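Local atomic coordinates of DUF7790 domain-containing protein (Leptospira interrogans serogroup Icterohaemorrhagiae serovar copenhageni, PDB entry 6ULO), a protein that is of unknown function but carries a DUF7790 domain related to Rossmann-like folds and is probably anchored in a membrane by a transmembrane helix. Residues 48-53 against 220-225; 252-257 against 276-281. All blocks are in the same frame, centred on the assembly; numbering follows the deposited sequence.

Contact 1: residues 48-53 against 220-225; sequences SNEDRL and IIYFSN
Glu50 and Ser224 mark the closest backbone approach, 8.5 Å between their CA atoms, and residues 48-53, an irregular loop, meet the end of a strand and its following turn mainly through side chains. Glu50 carries the contact. Its chain runs extended beyond CG and comes head-on towards Tyr222, placing OE1 at the edge of the Tyr222 ring, in its plane; the carboxylate and ring planes stand 74° apart. Tyr222 OH donates to Glu50 OE1 at 2.6 Å, and Ser224 OG donates to Glu50 OE2 at 2.7 Å. Each donor arrives from above the carboxylate plane, by 37° and 38° respectively. Each carboxylate oxygen thus takes one hydroxyl of residues 220-225, and Thr254 OG1 adds a second bond to OE2. Tyr222 OH is in turn bonded to Gln74 NE2, which ties down the end of the ring. The turn after the strand, at Phe223, carries Ser224 N over the centre of the Tyr222 ring, 3.4 Å above its plane, and a positive phi at Ser224 redirects the chain leaving it. On the loop side, Ser48 OG accepts from Glu50 N at 3.1 Å, an ST turn that fixes the backbone from which Glu50 reaches out. The site lies at the C-terminal end of the parallel strands, where Rossmann-like folds commonly bind ligands. Strand 218-222 runs between strands 66-69 and 249-255, helix 74-82 packs on Tyr222 and Ser48, and Arg156 of helix 139-166 anchors the loop by a salt bridge to Asp51 and a bond to Glu50 O.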
loop_
_atom_site.group_PDB
_atom_site.type_symbol
_atom_site.label_atom_id
_atom_site.label_comp_id
_atom_site.label_asym_id
_atom_site.label_seq_id
_atom_site.Cartn_x
_atom_site.Cartn_y
_atom_site.Cartn_z
ATOM N N SER A 48 -6.894 -5.329 -4.539
ATOM C CA SER A 48 -7.811 -4.400 -3.913
ATOM C C SER A 48 -9.201 -4.494 -4.550
ATOM O O SER A 48 -9.360 -4.886 -5.714
ATOM C CB SER A 48 -7.281 -2.980 -4.143
ATOM O OG SER A 48 -8.122 -1.994 -3.550
ATOM N N ASN A 49 -10.220 -4.134 -3.770
ATOM C CA ASN A 49 -11.581 -3.972 -4.273
ATOM C C ASN A 49 -12.078 -2.548 -4.062
ATOM O O ASN A 49 -13.291 -2.322 -4.044
ATOM C CB ASN A 49 -12.510 -5.003 -3.635
ATOM C CG ASN A 49 -12.546 -4.882 -2.105
ATOM O OD1 ASN A 49 -11.836 -4.060 -1.518
ATOM N ND2 ASN A 49 -13.376 -5.688 -1.459
ATOM N N GLU A 50 -11.167 -1.578 -3.936
ATOM C CA GLU A 50 -11.481 -0.163 -3.745
ATOM C C GLU A 50 -11.466 0.505 -5.117
ATOM O O GLU A 50 -10.400 0.650 -5.726
ATOM C CB GLU A 50 -10.447 0.456 -2.794
ATOM C CG GLU A 50 -10.569 -0.243 -1.415
ATOM C CD GLU A 50 -9.410 0.023 -0.426
ATOM O OE1 GLU A 50 -8.424 0.699 -0.813
ATOM O OE2 GLU A 50 -9.498 -0.434 0.760
ATOM N N ASP A 51 -12.632 0.941 -5.600
ATOM C CA ASP A 51 -12.791 1.419 -6.973
ATOM C C ASP A 51 -12.720 2.930 -7.133
ATOM O O ASP A 51 -12.837 3.420 -8.265
ATOM C CB ASP A 51 -14.125 0.958 -7.566
ATOM C CG ASP A 51 -14.231 -0.541 -7.663
ATOM O OD1 ASP A 51 -13.193 -1.200 -7.872
ATOM O OD2 ASP A 51 -15.352 -1.079 -7.483
ATOM N N ARG A 52 -12.545 3.697 -6.056
ATOM C CA ARG A 52 -12.528 5.142 -6.153
ATOM C C ARG A 52 -11.290 5.719 -5.499
ATOM O O ARG A 52 -11.333 6.792 -4.901
ATOM C CB ARG A 52 -13.816 5.777 -5.612
ATOM C CG ARG A 52 -15.073 5.428 -6.448
ATOM C CD ARG A 52 -14.953 5.850 -7.923
ATOM N NE ARG A 52 -14.399 7.184 -8.126
ATOM C CZ ARG A 52 -15.072 8.334 -7.990
ATOM N NH1 ARG A 52 -16.347 8.337 -7.605
ATOM N NH2 ARG A 52 -14.456 9.496 -8.226
ATOM N N LEU A 53 -10.136 5.066 -5.693
ATOM C CA LEU A 53 -8.897 5.605 -5.142
ATOM C C LEU A 53 -8.570 6.962 -5.730
ATOM O O LEU A 53 -7.823 7.722 -5.116
ATOM C CB LEU A 53 -7.744 4.627 -5.355
ATOM C CG LEU A 53 -7.910 3.320 -4.584
ATOM C CD1 LEU A 53 -6.967 2.249 -5.156
ATOM C CD2 LEU A 53 -7.652 3.546 -3.087
ATOM N N ILE A 220 3.146 8.748 3.776
ATOM C CA ILE A 220 1.827 8.125 3.704
ATOM C C ILE A 220 1.909 6.764 4.370
ATOM O O ILE A 220 2.848 5.998 4.110
ATOM C CB ILE A 220 1.370 7.920 2.240
ATOM C CG1 ILE A 220 1.150 9.256 1.519
ATOM C CG2 ILE A 220 0.061 7.062 2.211
ATOM C CD1 ILE A 220 0.818 9.119 0.070
ATOM N N ILE A 221 0.918 6.446 5.204
ATOM C CA ILE A 221 0.695 5.073 5.628
ATOM C C ILE A 221 -0.713 4.660 5.211
ATOM O O ILE A 221 -1.692 5.357 5.521
ATOM C CB ILE A 221 1.010 4.839 7.123
ATOM C CG1 ILE A 221 0.939 3.351 7.435
ATOM C CG2 ILE A 221 0.120 5.682 8.055
ATOM C CD1 ILE A 221 1.629 2.979 8.729
ATOM N N TYR A 222 -0.819 3.563 4.457
ATOM C CA TYR A 222 -2.089 3.082 3.922
ATOM C C TYR A 222 -2.501 1.809 4.648
ATOM O O TYR A 222 -1.742 0.830 4.686
ATOM C CB TYR A 222 -1.942 2.829 2.414
ATOM C CG TYR A 222 -3.086 2.020 1.794
ATOM C CD1 TYR A 222 -4.307 2.629 1.425
ATOM C CD2 TYR A 222 -2.953 0.659 1.579
ATOM C CE1 TYR A 222 -5.323 1.875 0.839
ATOM C CE2 TYR A 222 -3.972 -0.082 0.975
ATOM C CZ TYR A 222 -5.153 0.534 0.619
ATOM O OH TYR A 222 -6.140 -0.224 0.060
ATOM N N PHE A 223 -3.699 1.824 5.227
ATOM C CA PHE A 223 -4.248 0.703 5.977
ATOM C C PHE A 223 -5.346 -0.049 5.251
ATOM O O PHE A 223 -5.877 -0.993 5.819
ATOM C CB PHE A 223 -4.819 1.164 7.314
ATOM C CG PHE A 223 -3.792 1.763 8.243
ATOM C CD1 PHE A 223 -2.615 1.083 8.564
ATOM C CD2 PHE A 223 -4.008 3.022 8.821
ATOM C CE1 PHE A 223 -1.692 1.644 9.469
ATOM C CE2 PHE A 223 -3.089 3.572 9.721
ATOM C CZ PHE A 223 -1.947 2.885 10.037
ATOM N N SER A 224 -5.776 0.392 4.060
ATOM C CA SER A 224 -6.997 -0.155 3.473
ATOM C C SER A 224 -8.096 -0.067 4.522
ATOM O O SER A 224 -8.132 0.919 5.254
ATOM C CB SER A 224 -6.730 -1.558 2.902
ATOM O OG SER A 224 -7.891 -2.065 2.253
ATOM N N ASN A 225 -8.937 -1.091 4.647
ATOM C CA ASN A 225 -9.913 -1.131 5.731
ATOM C C ASN A 225 -9.477 -2.078 6.833
ATOM O O ASN A 225 -10.322 -2.575 7.595
ATOM C CB ASN A 225 -11.331 -1.467 5.228
ATOM C CG ASN A 225 -11.482 -2.907 4.813
ATOM O OD1 ASN A 225 -10.558 -3.471 4.181
ATOM N ND2 ASN A 225 -12.636 -3.515 5.113
#

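Contact 2: residues 252-257 against 276-281; sequences VRTISV and FHYCVQ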
loop_
_atom_site.group_PDB
_atom_site.type_symbol
_atom_site.label_atom_id
_atom_site.label_comp_id
_atom_site.label_asym_id
_atom_site.label_seq_id
_atom_site.Cartn_x
_atom_site.Cartn_y
_atom_site.Cartn_z
ATOM N N VAL A 252 -4.078 6.910 5.021
ATOM C CA VAL A 252 -5.145 6.609 4.087
ATOM C C VAL A 252 -5.833 5.329 4.550
ATOM O O VAL A 252 -5.174 4.314 4.799
ATOM C CB VAL A 252 -4.587 6.426 2.667
ATOM C CG1 VAL A 252 -5.723 5.991 1.697
ATOM C CG2 VAL A 252 -3.854 7.672 2.204
ATOM N N ARG A 253 -7.170 5.353 4.632
ATOM C CA ARG A 253 -7.929 4.171 5.026
ATOM C C ARG A 253 -9.266 4.193 4.293
ATOM O O ARG A 253 -9.672 5.204 3.700
ATOM C CB ARG A 253 -8.186 4.128 6.554
ATOM C CG ARG A 253 -9.081 5.258 7.044
ATOM C CD ARG A 253 -9.536 5.087 8.468
ATOM N NE ARG A 253 -8.440 5.112 9.437
ATOM C CZ ARG A 253 -7.968 6.199 10.041
ATOM N NH1 ARG A 253 -8.439 7.403 9.750
ATOM N NH2 ARG A 253 -6.990 6.081 10.955
ATOM N N THR A 254 -9.954 3.066 4.380
ATOM C CA THR A 254 -11.350 2.991 3.970
ATOM C C THR A 254 -12.159 2.366 5.100
ATOM O O THR A 254 -11.621 1.689 5.990
ATOM C CB THR A 254 -11.501 2.113 2.720
ATOM O OG1 THR A 254 -10.847 0.851 2.925
ATOM C CG2 THR A 254 -10.915 2.800 1.527
ATOM N N ILE A 255 -13.472 2.623 5.064
ATOM C CA ILE A 255 -14.424 1.963 5.948
ATOM C C ILE A 255 -15.623 1.496 5.134
ATOM O O ILE A 255 -15.831 1.889 3.985
ATOM C CB ILE A 255 -14.895 2.825 7.141
ATOM C CG1 ILE A 255 -15.624 4.086 6.654
ATOM C CG2 ILE A 255 -13.721 3.049 8.156
ATOM C CD1 ILE A 255 -16.485 4.721 7.777
ATOM N N SER A 256 -16.425 0.642 5.773
ATOM C CA SER A 256 -17.571 0.065 5.077
ATOM C C SER A 256 -18.797 -0.052 5.966
ATOM O O SER A 256 -19.724 -0.779 5.608
ATOM C CB SER A 256 -17.182 -1.302 4.484
ATOM O OG SER A 256 -16.796 -2.222 5.499
ATOM N N VAL A 257 -18.812 0.625 7.104
ATOM C CA VAL A 257 -19.914 0.579 8.052
ATOM C C VAL A 257 -20.449 1.996 8.213
ATOM O O VAL A 257 -19.823 2.979 7.827
ATOM C CB VAL A 257 -19.480 0.000 9.419
ATOM C CG1 VAL A 257 -18.940 -1.394 9.257
ATOM C CG2 VAL A 257 -18.438 0.884 10.045
ATOM N N PHE A 276 -17.167 1.406 -0.486
ATOM C CA PHE A 276 -16.301 1.891 0.579
ATOM C C PHE A 276 -16.445 3.401 0.669
ATOM O O PHE A 276 -16.765 4.083 -0.328
ATOM C CB PHE A 276 -14.817 1.564 0.267
ATOM C CG PHE A 276 -14.488 0.133 0.436
ATOM C CD1 PHE A 276 -14.266 -0.398 1.704
ATOM C CD2 PHE A 276 -14.414 -0.695 -0.669
ATOM C CE1 PHE A 276 -13.993 -1.748 1.858
ATOM C CE2 PHE A 276 -14.134 -2.026 -0.529
ATOM C CZ PHE A 276 -13.936 -2.557 0.732
ATOM N N HIS A 277 -16.197 3.917 1.872
ATOM C CA HIS A 277 -15.977 5.335 2.107
ATOM C C HIS A 277 -14.490 5.525 2.395
ATOM O O HIS A 277 -13.874 4.685 3.065
ATOM C CB HIS A 277 -16.838 5.775 3.304
ATOM C CG HIS A 277 -16.811 7.245 3.571
ATOM N ND1 HIS A 277 -17.795 8.099 3.106
ATOM C CD2 HIS A 277 -15.967 8.007 4.306
ATOM C CE1 HIS A 277 -17.531 9.328 3.520
ATOM N NE2 HIS A 277 -16.431 9.299 4.259
ATOM N N TYR A 278 -13.904 6.596 1.858
ATOM C CA TYR A 278 -12.462 6.828 1.926
ATOM C C TYR A 278 -12.181 7.839 3.025
ATOM O O TYR A 278 -13.017 8.706 3.316
ATOM C CB TYR A 278 -11.963 7.332 0.546
ATOM C CG TYR A 278 -12.132 6.248 -0.482
ATOM C CD1 TYR A 278 -11.053 5.454 -0.872
ATOM C CD2 TYR A 278 -13.391 5.967 -1.042
ATOM C CE1 TYR A 278 -11.237 4.411 -1.770
ATOM C CE2 TYR A 278 -13.581 4.923 -1.927
ATOM C CZ TYR A 278 -12.492 4.154 -2.291
ATOM O OH TYR A 278 -12.667 3.106 -3.153
ATOM N N CYS A 279 -10.990 7.785 3.603
ATOM C CA CYS A 279 -10.671 8.688 4.696
ATOM C C CYS A 279 -9.173 8.977 4.708
ATOM O O CYS A 279 -8.342 8.059 4.606
ATOM C CB CYS A 279 -11.113 8.058 6.013
ATOM S SG CYS A 279 -10.768 9.032 7.488
ATOM N N VAL A 280 -8.828 10.256 4.843
ATOM C CA VAL A 280 -7.445 10.663 5.098
ATOM C C VAL A 280 -7.381 11.385 6.446
ATOM O O VAL A 280 -8.381 11.917 6.943
ATOM C CB VAL A 280 -6.850 11.525 3.964
ATOM C CG1 VAL A 280 -6.859 10.736 2.701
ATOM C CG2 VAL A 280 -7.626 12.819 3.808
ATOM N N GLN A 281 -6.184 11.415 7.024
ATOM C CA GLN A 281 -5.993 11.964 8.362
ATOM C C GLN A 281 -4.507 12.202 8.523
ATOM O O GLN A 281 -3.713 11.299 8.256
ATOM C CB GLN A 281 -6.457 10.945 9.409
ATOM C CG GLN A 281 -6.179 11.324 10.850
ATOM C CD GLN A 281 -6.745 10.321 11.843
ATOM O OE1 GLN A 281 -7.044 9.164 11.486
ATOM N NE2 GLN A 281 -6.905 10.759 13.095
#
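Arg253 and Cys279 face each other as an antiparallel hydrogen-bonded pair, Arg253 N reaching Cys279 O and Cys279 N reaching Arg253 O, both at 2.9 Å. Their side chains rise from the same face: Arg253 CG lies 3.6 Å from Cys279 CB, and a bend at chi3 (64°) turns the guanidinium over towards Gln281. There NH1 and NH2 grip the one atom Gln281 OE1, at 2.8 and 3.1 Å, with the oxygen in the guanidinium plane and the amide turned 63° from it. Cys279 SG takes a weak bond from NH1 on that nitrogen's other side, also near the guanidinium plane. Glu227 forms a salt bridge to Arg253 NE, while Asn285 takes Gln281 NE2. The pairing joins two consecutive strands across a long loop, the first antiparallel one beside the parallel strands 191-195 to 249-255 of a sheet consistent with a Rossmann-like fold. Thr254, in the next, non-hydrogen-bonded pair, points to the other face beside Tyr278, its CG2 approaching Tyr278 CD1 obliquely at 3.6 Å; OG1 turns to Glu50, passing 3.8 Å from CD1 of Phe276. Ile255 and His277 restore the hydrogen-bonded pattern, with Ile255 CG1 lying beside His277 CB and Met303 of helix 299-306 packing on Ile255.

Overall arrangement
From the N terminus, the chain passes helix 18-28 and enters loop 48-53, then builds strands 66-69, 86-91 and 191-195 and many helices before strand 218-222 returns to that loop, where contact 1 closes a loop of 166 intervening residues. Contact 2 opens only afterwards, across the 18 residues between its segments on strands 249-255 and 277-282, so the two follow in series, neither nested nor crossed. Their centres lie about 8 Å apart. Ile221 and Val252 join them by a backbone bond between neighbouring strands, and Asn49 packs against Phe276. Together they connect the N-terminal loop, the parallel centre of the sheet and its mixed far side.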